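Local coordinates for uncharacterized protein (Bacteroides ovatus CL02T12C04, PDB 6PTM) that probably hydrolyses carrageenan-derived sugar chains from their ends, as an exo-acting glycoside hydrolase of family GH42, at residues K562-F567 with A683-N688; G603-K606 with E611-A614; L584-K589 with N675-E680; A614-K619 with N679-A684; V641-E646 with L659-G664. All coordinates share one frame; numbering follows the deposited sequence.

Contact 1: residues K562-F567 with A683-N688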
# COMPACT_ATOMS: atom_id res chain seq x y z
N LYS A 562 -17.60 2.30 -6.28
CA LYS A 562 -16.95 3.63 -6.21
C LYS A 562 -17.69 4.56 -7.18
O LYS A 562 -17.35 4.64 -8.37
CB LYS A 562 -15.46 3.49 -6.57
CG LYS A 562 -14.64 2.52 -5.73
CD LYS A 562 -13.18 2.54 -6.15
CE LYS A 562 -12.31 1.39 -5.67
NZ LYS A 562 -12.30 1.24 -4.20
N PRO A 563 -18.77 5.25 -6.75
CA PRO A 563 -19.66 5.89 -7.72
C PRO A 563 -19.17 7.22 -8.30
O PRO A 563 -19.81 7.79 -9.17
CB PRO A 563 -20.92 6.12 -6.89
CG PRO A 563 -20.38 6.36 -5.49
CD PRO A 563 -19.28 5.33 -5.38
N LEU A 564 -18.11 7.77 -7.72
CA LEU A 564 -17.49 9.00 -8.23
C LEU A 564 -16.05 8.63 -8.57
O LEU A 564 -15.32 8.06 -7.67
CB LEU A 564 -17.59 10.10 -7.18
CG LEU A 564 -19.01 10.56 -6.86
CD1 LEU A 564 -18.99 11.49 -5.65
CD2 LEU A 564 -19.65 11.25 -8.05
N ARG A 565 -15.66 8.93 -9.81
CA ARG A 565 -14.28 8.68 -10.30
C ARG A 565 -13.61 10.01 -10.62
O ARG A 565 -14.13 10.76 -11.47
CB ARG A 565 -14.31 7.76 -11.51
CG ARG A 565 -14.94 6.41 -11.23
CD ARG A 565 -14.40 5.72 -9.99
NE ARG A 565 -14.96 4.38 -9.95
CZ ARG A 565 -14.41 3.31 -10.51
NH1 ARG A 565 -13.23 3.36 -11.11
NH2 ARG A 565 -15.00 2.15 -10.38
N ILE A 566 -12.48 10.27 -9.99
CA ILE A 566 -11.66 11.47 -10.29
C ILE A 566 -10.83 11.13 -11.51
O ILE A 566 -10.07 10.16 -11.41
CB ILE A 566 -10.81 11.83 -9.08
CG1 ILE A 566 -11.70 12.23 -7.90
CG2 ILE A 566 -9.79 12.90 -9.39
CD1 ILE A 566 -10.93 12.32 -6.64
N PHE A 567 -10.90 11.94 -12.56
CA PHE A 567 -10.08 11.72 -13.78
C PHE A 567 -8.60 11.98 -13.51
O PHE A 567 -8.24 13.01 -12.93
CB PHE A 567 -10.54 12.57 -14.96
CG PHE A 567 -10.01 12.02 -16.25
CD1 PHE A 567 -8.89 12.57 -16.85
CD2 PHE A 567 -10.57 10.88 -16.80
CE1 PHE A 567 -8.39 12.02 -18.02
CE2 PHE A 567 -10.03 10.29 -17.93
CZ PHE A 567 -8.96 10.88 -18.56
N ALA A 683 -25.09 15.14 -6.21
CA ALA A 683 -26.42 15.15 -6.87
C ALA A 683 -26.50 13.98 -7.86
O ALA A 683 -27.55 13.30 -7.94
CB ALA A 683 -26.64 16.48 -7.55
N ALA A 684 -25.41 13.73 -8.60
CA ALA A 684 -25.34 12.67 -9.62
C ALA A 684 -25.51 11.34 -8.90
O ALA A 684 -26.12 10.40 -9.45
CB ALA A 684 -24.05 12.73 -10.41
N VAL A 685 -24.98 11.23 -7.68
CA VAL A 685 -25.11 9.94 -6.98
C VAL A 685 -26.55 9.80 -6.46
O VAL A 685 -27.13 8.70 -6.59
CB VAL A 685 -24.04 9.80 -5.88
CG1 VAL A 685 -24.24 8.51 -5.10
CG2 VAL A 685 -22.64 9.88 -6.47
N LYS A 686 -27.11 10.88 -5.90
CA LYS A 686 -28.52 10.91 -5.40
C LYS A 686 -29.46 10.55 -6.56
O LYS A 686 -30.31 9.67 -6.36
CB LYS A 686 -28.86 12.27 -4.75
CG LYS A 686 -30.04 12.27 -3.76
CD LYS A 686 -30.45 13.65 -3.21
N SER A 687 -29.24 11.08 -7.77
CA SER A 687 -30.09 10.80 -8.95
C SER A 687 -30.10 9.32 -9.27
O SER A 687 -31.11 8.86 -9.74
CB SER A 687 -29.66 11.55 -10.16
OG SER A 687 -29.83 12.91 -9.92
N ASN A 688 -29.00 8.59 -9.02
CA ASN A 688 -28.98 7.13 -9.27
C ASN A 688 -29.21 6.38 -7.95
O ASN A 688 -28.88 5.16 -7.90
CB ASN A 688 -27.69 6.71 -9.99
CG ASN A 688 -27.79 5.30 -10.53
OD1 ASN A 688 -28.86 4.87 -10.92
ND2 ASN A 688 -26.69 4.57 -10.51
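Leu-564 lays its branched end over the CG2 methyl of Val-685, its CD2 atom 3.6 Å and its CG atom 3.7 Å from that carbon. The side chains cross obliquely, and of the valine's two methyls CG2 makes the contact. Val-685 turns CG1 anti to its backbone N (chi1 176°), which sets CG2 on the side facing the strand. Pro-563 adds a looser flank: its ring carbon CB lies 4.2 Å from the same Val-685 CG2. The leucine begins strand 564-567 and the valine sits near the C-terminal end of helix 674-687, which lies over the parallel sheet containing that strand.

Within segment 562-567, Arg-565 NE donates to Lys-562 O at 2.9 Å, with an N-H...O angle of 160° and the acceptor in the guanidinium plane. Just beyond the helix, Asn-688 ND2 bonds Asp-613 OD1, a polar tie beside the buried methyls. Between the two segments themselves no hydrogen bond forms, which implies that they are held by dispersion and the burial of aliphatic surface.

Contact 2: residues G603-K606 with E611-A614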
# COMPACT_ATOMS: atom_id res chain seq x y z
N GLY A 603 -7.33 4.08 -19.57
CA GLY A 603 -7.20 2.62 -19.43
C GLY A 603 -8.34 2.01 -18.62
O GLY A 603 -8.86 0.95 -18.99
N ILE A 604 -8.75 2.67 -17.55
CA ILE A 604 -9.91 2.22 -16.74
C ILE A 604 -11.18 2.27 -17.60
O ILE A 604 -11.99 1.30 -17.56
CB ILE A 604 -9.98 3.05 -15.44
CG1 ILE A 604 -8.87 2.63 -14.47
CG2 ILE A 604 -11.33 2.96 -14.78
CD1 ILE A 604 -8.63 3.61 -13.31
N LEU A 605 -11.41 3.37 -18.32
CA LEU A 605 -12.66 3.48 -19.12
C LEU A 605 -12.63 2.38 -20.19
O LEU A 605 -13.69 1.79 -20.48
CB LEU A 605 -12.79 4.88 -19.75
CG LEU A 605 -13.62 5.88 -18.94
CD1 LEU A 605 -13.06 6.05 -17.54
CD2 LEU A 605 -13.60 7.22 -19.62
N LYS A 606 -11.47 2.09 -20.76
CA LYS A 606 -11.45 1.09 -21.87
C LYS A 606 -11.52 -0.34 -21.34
O LYS A 606 -11.97 -1.18 -22.09
CB LYS A 606 -10.22 1.28 -22.75
CG LYS A 606 -10.29 2.58 -23.51
CD LYS A 606 -9.20 2.76 -24.53
CE LYS A 606 -9.80 3.32 -25.80
NZ LYS A 606 -8.81 4.20 -26.46
N GLU A 611 -18.95 1.26 -13.70
CA GLU A 611 -19.82 1.10 -12.50
C GLU A 611 -19.63 2.35 -11.64
O GLU A 611 -19.07 2.26 -10.51
CB GLU A 611 -19.47 -0.23 -11.82
CG GLU A 611 -19.90 -1.46 -12.59
CD GLU A 611 -19.43 -2.81 -12.03
OE1 GLU A 611 -18.67 -2.83 -11.06
OE2 GLU A 611 -19.80 -3.84 -12.60
N TRP A 612 -20.09 3.48 -12.16
CA TRP A 612 -20.09 4.77 -11.45
C TRP A 612 -21.15 5.70 -12.06
O TRP A 612 -21.70 5.39 -13.13
CB TRP A 612 -18.70 5.40 -11.51
CG TRP A 612 -18.19 5.55 -12.91
CD1 TRP A 612 -18.55 6.49 -13.82
CD2 TRP A 612 -17.19 4.74 -13.54
NE1 TRP A 612 -17.84 6.32 -14.98
CE2 TRP A 612 -16.99 5.26 -14.83
CE3 TRP A 612 -16.43 3.64 -13.12
CZ2 TRP A 612 -16.06 4.73 -15.71
CZ3 TRP A 612 -15.50 3.12 -13.98
CH2 TRP A 612 -15.35 3.64 -15.27
N ASP A 613 -21.43 6.80 -11.36
CA ASP A 613 -22.52 7.74 -11.71
C ASP A 613 -21.89 8.97 -12.35
O ASP A 613 -22.55 9.68 -13.11
CB ASP A 613 -23.34 8.11 -10.47
CG ASP A 613 -23.90 6.94 -9.70
OD1 ASP A 613 -24.31 6.00 -10.37
OD2 ASP A 613 -23.91 6.99 -8.41
N ALA A 614 -20.64 9.29 -12.02
CA ALA A 614 -20.01 10.49 -12.60
C ALA A 614 -18.49 10.40 -12.56
O ALA A 614 -17.97 9.78 -11.63
CB ALA A 614 -20.49 11.73 -11.87
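Apolar packing carries this contact: two aliphatic branches from helix 602-607 converge on the six-membered part of the Trp-612 indole. Leu-605 sends CD1 to within 3.8 Å of Trp-612 CZ2 and 4.0 Å of Trp-612 CH2, the two side chains crossing at about a right angle. Ile-604 brings its CG2 methyl to Trp-612 CH2 at 4.1 Å and crosses the indole obliquely. Trp-612 CH2 is therefore touched by both residues. The indole gets there because CG of Trp-612 stands between the backbone N and the carbonyl carbon (chi1 56°), which aims the ring system back at the helix.

Two rings and an arginine add to this packing: the Trp-612 ring also meets those of Tyr-634 and His-610, and its side chain touches Arg-565.

Polar interactions lie around the apolar centre. Leu-605 O is hydrogen-bonded to His-610 NE2, which ties the helix to the loop leading back to the tryptophan, and Ile-604 N is hydrogen-bonded to Thr-601 OG1.

The arrangement is that of a beta-alpha-beta crossover. Strand 597-600 leads into helix 602-607, and the chain returns as the parallel strand 614-617 on the far side of strand 564-567, with the tryptophan of the returning loop packed against the helix.

Contact 3: residues L584-K589 with N675-E680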
# COMPACT_ATOMS: atom_id res chain seq x y z
N LEU A 584 -5.27 15.35 -4.83
CA LEU A 584 -5.57 15.15 -3.39
C LEU A 584 -6.69 16.12 -2.96
O LEU A 584 -7.53 15.70 -2.19
CB LEU A 584 -4.30 15.33 -2.54
CG LEU A 584 -4.48 15.16 -1.04
CD1 LEU A 584 -5.08 13.80 -0.72
CD2 LEU A 584 -3.16 15.36 -0.28
N ARG A 585 -6.68 17.38 -3.41
CA ARG A 585 -7.65 18.38 -2.88
C ARG A 585 -9.07 17.89 -3.20
O ARG A 585 -9.93 17.93 -2.28
CB ARG A 585 -7.33 19.78 -3.41
CG ARG A 585 -8.07 20.90 -2.67
CD ARG A 585 -7.78 22.32 -3.19
NE ARG A 585 -6.33 22.48 -3.28
CZ ARG A 585 -5.62 22.44 -4.41
NH1 ARG A 585 -6.19 22.33 -5.59
NH2 ARG A 585 -4.31 22.49 -4.32
N ILE A 586 -9.31 17.38 -4.41
CA ILE A 586 -10.67 16.94 -4.84
C ILE A 586 -10.99 15.59 -4.17
O ILE A 586 -12.12 15.42 -3.68
CB ILE A 586 -10.87 16.94 -6.38
CG1 ILE A 586 -12.27 16.46 -6.76
CG2 ILE A 586 -9.83 16.11 -7.12
CD1 ILE A 586 -13.43 17.19 -6.07
N TYR A 587 -10.02 14.68 -4.07
CA TYR A 587 -10.19 13.39 -3.33
C TYR A 587 -10.64 13.66 -1.90
O TYR A 587 -11.63 13.08 -1.45
CB TYR A 587 -8.88 12.61 -3.27
CG TYR A 587 -8.97 11.29 -2.56
CD1 TYR A 587 -9.58 10.19 -3.15
CD2 TYR A 587 -8.50 11.15 -1.27
CE1 TYR A 587 -9.69 8.98 -2.48
CE2 TYR A 587 -8.59 9.93 -0.59
CZ TYR A 587 -9.16 8.84 -1.21
OH TYR A 587 -9.24 7.66 -0.56
N GLU A 588 -9.90 14.50 -1.18
CA GLU A 588 -10.19 14.88 0.24
C GLU A 588 -11.59 15.50 0.33
O GLU A 588 -12.37 15.20 1.28
CB GLU A 588 -9.13 15.87 0.70
CG GLU A 588 -9.30 16.37 2.11
CD GLU A 588 -8.17 17.28 2.55
OE1 GLU A 588 -7.88 18.27 1.82
OE2 GLU A 588 -7.60 17.02 3.61
N LYS A 589 -11.92 16.35 -0.63
CA LYS A 589 -13.22 17.05 -0.67
C LYS A 589 -14.34 16.02 -0.77
O LYS A 589 -15.36 16.25 -0.16
CB LYS A 589 -13.23 18.05 -1.83
CG LYS A 589 -14.43 18.95 -1.84
CD LYS A 589 -14.43 19.90 -0.66
CE LYS A 589 -15.46 20.99 -0.79
NZ LYS A 589 -15.34 21.91 0.37
N ASN A 675 -16.51 23.44 -4.21
CA ASN A 675 -17.83 23.26 -3.54
C ASN A 675 -18.87 22.90 -4.60
O ASN A 675 -19.57 21.91 -4.42
CB ASN A 675 -18.25 24.47 -2.69
CG ASN A 675 -17.56 24.48 -1.35
OD1 ASN A 675 -16.88 23.53 -0.96
ND2 ASN A 675 -17.73 25.57 -0.61
N GLU A 676 -18.93 23.66 -5.69
CA GLU A 676 -19.85 23.32 -6.80
C GLU A 676 -19.53 21.90 -7.28
O GLU A 676 -20.46 21.14 -7.54
CB GLU A 676 -19.68 24.30 -7.96
CG GLU A 676 -20.05 25.73 -7.60
CD GLU A 676 -19.88 26.72 -8.74
OE1 GLU A 676 -19.48 26.29 -9.83
OE2 GLU A 676 -20.17 27.92 -8.52
N MET A 677 -18.26 21.57 -7.46
CA MET A 677 -17.92 20.24 -8.05
C MET A 677 -18.46 19.16 -7.10
O MET A 677 -19.15 18.25 -7.57
CB MET A 677 -16.41 20.09 -8.25
CG MET A 677 -15.99 18.72 -8.73
SD MET A 677 -14.30 18.75 -9.37
CE MET A 677 -14.60 19.52 -10.97
N LYS A 678 -18.22 19.30 -5.79
CA LYS A 678 -18.76 18.34 -4.80
C LYS A 678 -20.30 18.30 -4.87
O LYS A 678 -20.87 17.18 -4.90
CB LYS A 678 -18.30 18.65 -3.38
CG LYS A 678 -19.02 17.83 -2.32
CD LYS A 678 -18.49 18.08 -0.92
CE LYS A 678 -19.33 17.41 0.15
NZ LYS A 678 -18.52 17.18 1.36
N ASN A 679 -20.97 19.46 -4.89
CA ASN A 679 -22.46 19.52 -4.91
C ASN A 679 -22.97 18.77 -6.14
O ASN A 679 -23.89 17.94 -6.03
CB ASN A 679 -23.01 20.95 -4.91
CG ASN A 679 -22.70 21.67 -3.62
OD1 ASN A 679 -22.35 21.04 -2.62
ND2 ASN A 679 -22.79 22.99 -3.64
N GLU A 680 -22.39 19.03 -7.31
CA GLU A 680 -22.86 18.32 -8.54
C GLU A 680 -22.54 16.81 -8.41
O GLU A 680 -23.40 15.99 -8.76
CB GLU A 680 -22.27 19.01 -9.77
CG GLU A 680 -22.78 20.43 -9.92
CD GLU A 680 -24.24 20.54 -10.35
OE1 GLU A 680 -24.84 19.50 -10.63
OE2 GLU A 680 -24.75 21.65 -10.38
O HOH W 1 -16.79 14.61 1.56
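Lys-589 and Asn-675 make the direct polar contact: Lys-589 NZ donates to Asn-675 OD1 at 2.6 Å, nearly in line with the amide carbonyl (C=O...N angle 166°). The bond is short and strongly bent at the lysine, whose CE lies almost as near OD1, so the exact placing of the ammonium is doubtful. The lysine chain is folded at chi2 (68°), which carries its end across to the asparagine. A water also links the helices: it donates to Lys-589 O at 2.8 Å and accepts from Lys-678 NZ at 3.1 Å.

In the apolar contact, Ile-586 CD1 rests 3.8 Å from Met-677 SD, the two side chains crossing at about a right angle, and both residues are buried. Midway, the aliphatic stems of the lysines meet, Lys-589 CG lying 4.2 Å from Lys-678 CB.

Segments 584-589 and 675-680 approach to 10.5 Å between axes, crossing at -48°. Helices 579-590 and 674-687 pack side by side on one face of the parallel sheet, where Ile-586 touches Ile-566 and Met-677 touches Val-616. With an alanine here, Asn-675 OD1 would probably lose its ammonium donor, and the stem of Lys-678 its aliphatic neighbour.

The chemistry grades from a buried sulfur-aliphatic contact to a hydrated polar margin, where the asparagine carbonyl and the water probably temper the like charges of Lys-589 NZ and Lys-678 NZ, 5.8 Å apart.

Contact 4: residues A614-K619 with N679-A684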
# COMPACT_ATOMS: atom_id res chain seq x y z
N ALA A 614 -20.64 9.29 -12.02
CA ALA A 614 -20.01 10.49 -12.60
C ALA A 614 -18.49 10.40 -12.56
O ALA A 614 -17.97 9.78 -11.63
CB ALA A 614 -20.49 11.73 -11.87
N ILE A 615 -17.87 11.05 -13.55
CA ILE A 615 -16.42 11.39 -13.56
C ILE A 615 -16.29 12.88 -13.22
O ILE A 615 -17.00 13.73 -13.82
CB ILE A 615 -15.82 10.99 -14.92
CG1 ILE A 615 -15.87 9.47 -15.12
CG2 ILE A 615 -14.41 11.57 -15.10
CD1 ILE A 615 -15.48 9.02 -16.54
N VAL A 616 -15.36 13.20 -12.33
CA VAL A 616 -15.04 14.62 -12.03
C VAL A 616 -13.69 14.91 -12.67
O VAL A 616 -12.82 14.05 -12.59
CB VAL A 616 -15.12 14.93 -10.52
CG1 VAL A 616 -16.46 14.53 -9.96
CG2 VAL A 616 -14.00 14.30 -9.72
N VAL A 617 -13.58 16.05 -13.34
CA VAL A 617 -12.33 16.48 -14.01
C VAL A 617 -11.94 17.83 -13.42
O VAL A 617 -12.67 18.83 -13.63
CB VAL A 617 -12.44 16.53 -15.55
CG1 VAL A 617 -11.09 16.90 -16.15
CG2 VAL A 617 -12.96 15.22 -16.12
N TYR A 618 -10.86 17.83 -12.65
CA TYR A 618 -10.43 18.96 -11.80
C TYR A 618 -8.98 19.28 -12.10
O TYR A 618 -8.15 18.34 -12.00
CB TYR A 618 -10.59 18.63 -10.31
CG TYR A 618 -10.17 19.71 -9.35
CD1 TYR A 618 -10.88 20.88 -9.21
CD2 TYR A 618 -9.06 19.53 -8.55
CE1 TYR A 618 -10.49 21.86 -8.30
CE2 TYR A 618 -8.65 20.48 -7.64
CZ TYR A 618 -9.40 21.63 -7.49
OH TYR A 618 -8.98 22.54 -6.57
N LYS A 619 -8.72 20.55 -12.44
CA LYS A 619 -7.37 21.13 -12.65
C LYS A 619 -6.50 20.15 -13.45
O LYS A 619 -5.33 19.89 -13.07
CB LYS A 619 -6.78 21.49 -11.28
CG LYS A 619 -7.41 22.70 -10.60
CD LYS A 619 -6.43 23.38 -9.64
CE LYS A 619 -6.53 24.89 -9.64
NZ LYS A 619 -7.82 25.27 -9.06
N ASN A 679 -20.97 19.46 -4.89
CA ASN A 679 -22.46 19.52 -4.91
C ASN A 679 -22.97 18.77 -6.14
O ASN A 679 -23.89 17.94 -6.03
CB ASN A 679 -23.01 20.95 -4.91
CG ASN A 679 -22.70 21.67 -3.62
OD1 ASN A 679 -22.35 21.04 -2.62
ND2 ASN A 679 -22.79 22.99 -3.64
N GLU A 680 -22.39 19.03 -7.31
CA GLU A 680 -22.86 18.32 -8.54
C GLU A 680 -22.54 16.81 -8.41
O GLU A 680 -23.40 15.99 -8.76
CB GLU A 680 -22.27 19.01 -9.77
CG GLU A 680 -22.78 20.43 -9.92
CD GLU A 680 -24.24 20.54 -10.35
OE1 GLU A 680 -24.84 19.50 -10.63
OE2 GLU A 680 -24.75 21.65 -10.38
N ALA A 681 -21.37 16.44 -7.89
CA ALA A 681 -20.98 15.01 -7.77
C ALA A 681 -22.01 14.26 -6.91
O ALA A 681 -22.52 13.20 -7.33
CB ALA A 681 -19.58 14.88 -7.20
N LEU A 682 -22.35 14.80 -5.74
CA LEU A 682 -23.29 14.12 -4.82
C LEU A 682 -24.70 14.12 -5.43
O LEU A 682 -25.42 13.11 -5.26
CB LEU A 682 -23.21 14.77 -3.44
CG LEU A 682 -21.86 14.60 -2.73
CD1 LEU A 682 -21.94 15.18 -1.32
CD2 LEU A 682 -21.45 13.14 -2.64
N ALA A 683 -25.09 15.14 -6.21
CA ALA A 683 -26.42 15.15 -6.87
C ALA A 683 -26.50 13.98 -7.86
O ALA A 683 -27.55 13.30 -7.94
CB ALA A 683 -26.64 16.48 -7.55
N ALA A 684 -25.41 13.73 -8.60
CA ALA A 684 -25.34 12.67 -9.62
C ALA A 684 -25.51 11.34 -8.90
O ALA A 684 -26.12 10.40 -9.45
CB ALA A 684 -24.05 12.73 -10.41
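Strand 614-617 comes nearest to helix 674-687 where Ala-614 faces Ala-684, their CA atoms 6.5 Å apart. On the extended strand, Ala-614 and Val-616 are two residues apart and so direct their CB atoms to the same side of the sheet. On the helix, Ala-681 and Ala-684 are three residues apart, close to one turn, and present a common face. Ala-614 pairs with Ala-684 and Val-616 with Ala-681, so the contacts step along the two segments in opposite senses.

The side chains meet through methyl groups alone. Ala-614 CB lies 4.0 Å from Ala-684 CB, and both methyls point into the interface. Val-616 reaches Ala-681 CB with CG1 at 4.2 Å; that methyl stands anti to the carbonyl carbon (chi1 -54°). Alanine at three of the four positions probably permits the close backbone approach, since only a single methyl carbon from each of these residues has to be accommodated.

The patch extends beyond the pair: Leu-564 of the neighbouring strand touches both Ala-614 and Ala-681, and Met-677, one turn earlier on the helix, also packs on Val-616. A helix that follows the last strand of a parallel sheet and lies back over its inner strands is the layered construction of a flavodoxin-like alpha/beta/alpha domain, here in the strand order 2-1-3-4-5.

Contact 5: residues V641-E646 with L659-G664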
# COMPACT_ATOMS: atom_id res chain seq x y z
N VAL A 641 -20.36 13.86 -16.70
CA VAL A 641 -19.00 14.43 -16.50
C VAL A 641 -19.16 15.82 -15.90
O VAL A 641 -19.93 16.64 -16.45
CB VAL A 641 -18.20 14.47 -17.80
CG1 VAL A 641 -16.88 15.16 -17.58
CG2 VAL A 641 -18.01 13.09 -18.41
N ILE A 642 -18.43 16.05 -14.80
CA ILE A 642 -18.40 17.33 -14.06
C ILE A 642 -17.00 17.87 -14.20
O ILE A 642 -16.06 17.21 -13.75
CB ILE A 642 -18.83 17.17 -12.58
CG1 ILE A 642 -20.24 16.59 -12.46
CG2 ILE A 642 -18.71 18.51 -11.86
CD1 ILE A 642 -20.49 15.93 -11.14
N ILE A 643 -16.86 19.02 -14.86
CA ILE A 643 -15.54 19.55 -15.28
C ILE A 643 -15.47 21.01 -14.88
O ILE A 643 -16.54 21.69 -14.89
CB ILE A 643 -15.29 19.34 -16.79
CG1 ILE A 643 -13.85 19.68 -17.18
CG2 ILE A 643 -16.29 20.08 -17.66
CD1 ILE A 643 -13.42 19.04 -18.47
N ASP A 644 -14.27 21.44 -14.48
CA ASP A 644 -14.01 22.84 -14.08
C ASP A 644 -13.70 23.64 -15.35
O ASP A 644 -13.84 23.09 -16.44
CB ASP A 644 -12.98 22.97 -12.96
CG ASP A 644 -11.57 22.54 -13.30
OD1 ASP A 644 -11.33 22.29 -14.47
OD2 ASP A 644 -10.74 22.44 -12.38
N ASN A 645 -13.35 24.92 -15.21
CA ASN A 645 -13.10 25.82 -16.36
C ASN A 645 -11.66 25.63 -16.86
O ASN A 645 -11.39 25.99 -17.99
CB ASN A 645 -13.40 27.28 -16.00
CG ASN A 645 -14.89 27.50 -15.82
OD1 ASN A 645 -15.32 27.93 -14.76
ND2 ASN A 645 -15.67 27.15 -16.82
N GLU A 646 -10.79 25.01 -16.07
CA GLU A 646 -9.34 24.97 -16.35
C GLU A 646 -8.96 23.67 -17.07
O GLU A 646 -7.86 23.64 -17.62
CB GLU A 646 -8.53 25.07 -15.06
CG GLU A 646 -8.97 26.15 -14.09
CD GLU A 646 -8.11 26.13 -12.84
OE1 GLU A 646 -6.89 26.06 -12.99
OE2 GLU A 646 -8.64 26.13 -11.72
N LEU A 659 -10.17 19.35 -30.14
CA LEU A 659 -11.43 18.65 -29.76
C LEU A 659 -11.91 19.17 -28.40
O LEU A 659 -11.06 19.37 -27.52
CB LEU A 659 -11.07 17.16 -29.69
CG LEU A 659 -12.20 16.15 -29.53
CD1 LEU A 659 -13.13 16.15 -30.74
CD2 LEU A 659 -11.61 14.76 -29.29
N THR A 660 -13.21 19.37 -28.20
CA THR A 660 -13.76 19.64 -26.84
C THR A 660 -14.87 18.62 -26.57
O THR A 660 -15.42 18.08 -27.54
CB THR A 660 -14.23 21.08 -26.68
OG1 THR A 660 -15.30 21.24 -27.61
CG2 THR A 660 -13.15 22.10 -26.95
N LEU A 661 -15.14 18.34 -25.30
CA LEU A 661 -16.22 17.43 -24.86
C LEU A 661 -17.54 18.03 -25.32
O LEU A 661 -17.71 19.25 -25.17
CB LEU A 661 -16.19 17.30 -23.33
CG LEU A 661 -15.11 16.41 -22.74
CD1 LEU A 661 -15.31 16.30 -21.24
CD2 LEU A 661 -15.11 15.02 -23.37
N LYS A 662 -18.44 17.20 -25.83
CA LYS A 662 -19.83 17.60 -26.17
C LYS A 662 -20.79 16.79 -25.31
O LYS A 662 -20.61 15.56 -25.23
CB LYS A 662 -20.12 17.35 -27.66
CG LYS A 662 -19.23 18.13 -28.61
CD LYS A 662 -19.24 19.64 -28.34
CE LYS A 662 -18.68 20.46 -29.48
NZ LYS A 662 -17.21 20.28 -29.58
N GLN A 663 -21.75 17.45 -24.69
CA GLN A 663 -22.73 16.78 -23.80
C GLN A 663 -23.35 15.57 -24.51
O GLN A 663 -23.45 14.48 -23.88
CB GLN A 663 -23.84 17.74 -23.38
CG GLN A 663 -24.95 17.03 -22.63
CD GLN A 663 -25.72 17.96 -21.73
OE1 GLN A 663 -25.35 18.18 -20.58
NE2 GLN A 663 -26.80 18.50 -22.25
N GLY A 664 -23.83 15.79 -25.75
CA GLY A 664 -24.63 14.81 -26.50
C GLY A 664 -25.70 14.18 -25.62
O GLY A 664 -26.47 14.91 -24.98
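A small hydrophobic patch on one face of the parallel sheet gathers Val-641 and Ile-643 of strand 640-643 against Leu-661 from the long loop that follows that strand. A single methyl of the leucine meets both: Leu-661 CD1 lies 4.1 Å from Val-641 CG1 and 4.3 Å from Ile-643 CD1. Leu-661 crosses Val-641 at about a right angle. Val-641 holds CG1 anti to the backbone N (chi1 175°), the rotation that brings this methyl to the leucine. Being two residues apart on the strand, Val-641 and Ile-643 present their side chains to the same face, and Leu-668 of strand 667-670 touches all three residues of the patch.

The loop is the connection between two adjacent parallel strands, 640-643 and 667-670. It makes the crossover of an alpha/beta sheet without forming a helix between these segments, and it runs beside helix 625-636: Lys-662 N is bonded to Gln-632 OE1 there, and Val-641 also packs on Val-631 and Leu-635 of that helix.

Local bonds flank the patch. Past the strand, Asp-644 OD1 accepts from Glu-646 N at 3.2 Å, an Asx turn in which the N-H comes from above the carboxylate plane; Asp-644 OD1 also bonds Ser-647 OG. Between the residues on either side of Leu-661 in sequence, Lys-662 NZ curls back to Thr-660 OG1 at 2.9 Å, and makes a weak bond of 3.5 Å to Thr-660 O.

How the contacts relate
All five contacts belong to one alpha/beta/alpha domain built on the parallel sheet ordered 597-600, 564-567, 614-617, 640-643, 667-670. Contacts 1, 3 and 4 share helix 674-687 on one face; the centre of contact 4 is about 7 Å from those of contacts 1 and 3. Helices 602-607 and 625-636, beside contacts 2 and 5 (centres about 16 Å apart), cover the opposite face. Along the chain, contact 1 spans the whole unit and contact 3 opens next, followed by contact 2 and contact 4, which begins where contact 2 ends, at Ala-614, and encloses contact 5. The late helix thus returns to the earliest strand, closing what is probably the non-barrel alpha/beta domain of GH42 enzymes.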